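Local coordinates for translation initiation factor eif-2b-like protein (Chaetomium thermophilum, PDB 4ZEO) that probably acts in translation initiation as the delta subunit of eIF2B, the GDP-GTP exchange factor for eIF2, at residues Arg202-Pro206 against His207-Pro211. Numbering follows the deposited sequence.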
loop_
_atom_site.group_PDB
_atom_site.type_symbol
_atom_site.label_atom_id
_atom_site.label_comp_id
_atom_site.label_asym_id
_atom_site.label_seq_id
_atom_site.Cartn_x
_atom_site.Cartn_y
_atom_site.Cartn_z
ATOM N N ARG A 202 13.619 27.898 3.472
ATOM C CA ARG A 202 14.854 27.650 4.211
ATOM C C ARG A 202 14.654 26.980 5.594
ATOM O O ARG A 202 15.529 26.254 6.060
ATOM C CB ARG A 202 15.641 28.966 4.318
ATOM C CG ARG A 202 16.253 29.369 2.954
ATOM C CD ARG A 202 17.442 30.341 3.059
ATOM N NE ARG A 202 17.637 31.085 1.807
ATOM C CZ ARG A 202 18.597 31.984 1.591
ATOM N NH1 ARG A 202 19.490 32.260 2.535
ATOM N NH2 ARG A 202 18.677 32.601 0.417
ATOM N N HIS A 203 13.601 27.369 6.313
ATOM C CA HIS A 203 13.321 26.898 7.683
ATOM C C HIS A 203 12.555 25.565 7.825
ATOM O O HIS A 203 12.851 24.741 8.696
ATOM C CB HIS A 203 12.556 27.990 8.439
ATOM C CG HIS A 203 12.261 27.650 9.865
ATOM N ND1 HIS A 203 11.022 27.210 10.292
ATOM C CD2 HIS A 203 13.041 27.707 10.973
ATOM C CE1 HIS A 203 11.063 26.989 11.593
ATOM N NE2 HIS A 203 12.275 27.295 12.034
ATOM N N PHE A 204 11.532 25.379 7.002
ATOM C CA PHE A 204 10.550 24.327 7.231
ATOM C C PHE A 204 11.107 22.892 7.258
ATOM O O PHE A 204 10.842 22.134 8.194
ATOM C CB PHE A 204 9.426 24.451 6.189
ATOM C CG PHE A 204 8.357 23.406 6.328
ATOM C CD1 PHE A 204 7.438 23.466 7.368
ATOM C CD2 PHE A 204 8.245 22.375 5.403
ATOM C CE1 PHE A 204 6.442 22.473 7.515
ATOM C CE2 PHE A 204 7.248 21.389 5.533
ATOM C CZ PHE A 204 6.352 21.438 6.590
ATOM N N VAL A 205 11.882 22.516 6.258
ATOM C CA VAL A 205 12.361 21.143 6.192
ATOM C C VAL A 205 13.309 20.784 7.351
ATOM O O VAL A 205 13.053 19.828 8.082
ATOM C CB VAL A 205 13.037 20.870 4.818
ATOM C CG1 VAL A 205 13.742 19.517 4.793
ATOM C CG2 VAL A 205 11.995 20.978 3.697
ATOM N N PRO A 206 14.364 21.573 7.586
ATOM C CA PRO A 206 15.200 21.081 8.691
ATOM C C PRO A 206 14.607 21.251 10.123
ATOM O O PRO A 206 14.883 20.437 10.990
ATOM C CB PRO A 206 16.490 21.884 8.509
ATOM C CG PRO A 206 16.030 23.176 7.880
ATOM C CD PRO A 206 14.954 22.761 6.931
ATOM N N HIS A 207 13.883 22.329 10.388
ATOM C CA HIS A 207 13.374 22.598 11.740
ATOM C C HIS A 207 12.018 22.017 12.093
ATOM O O HIS A 207 11.746 21.801 13.260
ATOM C CB HIS A 207 13.367 24.099 11.995
ATOM C CG HIS A 207 14.742 24.672 12.075
ATOM N ND1 HIS A 207 15.488 24.970 10.956
ATOM C CD2 HIS A 207 15.541 24.935 13.138
ATOM C CE1 HIS A 207 16.667 25.432 11.323
ATOM N NE2 HIS A 207 16.721 25.424 12.645
ATOM N N VAL A 208 11.146 21.851 11.106
ATOM C CA VAL A 208 9.809 21.345 11.364
ATOM C C VAL A 208 9.510 19.960 10.771
ATOM O O VAL A 208 9.097 19.049 11.483
ATOM C CB VAL A 208 8.761 22.339 10.848
ATOM C CG1 VAL A 208 7.349 21.784 11.039
ATOM C CG2 VAL A 208 8.930 23.694 11.551
ATOM N N LEU A 209 9.712 19.796 9.472
ATOM C CA LEU A 209 9.365 18.533 8.830
ATOM C C LEU A 209 10.229 17.360 9.267
ATOM O O LEU A 209 9.710 16.289 9.587
ATOM C CB LEU A 209 9.428 18.675 7.305
ATOM C CG LEU A 209 9.170 17.360 6.564
ATOM C CD1 LEU A 209 7.765 16.825 6.841
ATOM C CD2 LEU A 209 9.405 17.516 5.044
ATOM N N ASN A 210 11.539 17.558 9.268
ATOM C CA ASN A 210 12.471 16.479 9.586
ATOM C C ASN A 210 12.291 15.904 11.005
ATOM O O ASN A 210 12.402 14.697 11.173
ATOM C CB ASN A 210 13.933 16.939 9.374
ATOM C CG ASN A 210 14.366 16.859 7.926
ATOM O OD1 ASN A 210 13.566 16.517 7.039
ATOM N ND2 ASN A 210 15.609 17.236 7.660
ATOM N N PRO A 211 12.016 16.752 12.024
ATOM C CA PRO A 211 11.720 16.145 13.335
ATOM C C PRO A 211 10.504 15.205 13.326
ATOM O O PRO A 211 10.529 14.214 14.067
ATOM C CB PRO A 211 11.475 17.356 14.223
ATOM C CG PRO A 211 12.373 18.392 13.631
ATOM C CD PRO A 211 12.213 18.211 12.150
#
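His203 and His207, one turn apart, hold their imidazoles at only 9° to each other yet displaced, with little of one ring above the other; instead His207 CB sits over one face of the His203 ring, 3.7 Å from its centroid, as a CH-pi contact. A chi1 of -178° sets the His203 ring beside its own carbonyl carbon, where the next turn's methylene lies over it, and CE1 also meets Val208 CG2. His207 N donates to His203 O at 3.1 Å, while His207 ND1 adds a weak bond to the same oxygen. The Phe204 ring touches Val208 CG1 through CE1 (3.7 Å) and Leu209 CB through CE2. The backbone carbonyl of Phe204 is gripped twice: Val208 N and Leu209 N, each 2.9 Å from Phe204 O, arrive from opposite faces of its plane. Asn210 N bonds Val205 O, continuing the i+5 spacing begun by Leu209. Farther out, Tyr192 hydrogen-bonds His203 ND1 and meets the Phe204 ring edge-to-face, and is likely to fix their orientation. Replacing His203 with an alanine would probably strip His207 CB of its aromatic cover and deprive Tyr192 OH of a partner. This is a pi-type turn in helix 200-219, kinked at Pro206 and Pro211, whose nitrogens carry no hydrogen for the preceding turn, within the helical part of an eIF2B alpha/beta/delta-family subunit.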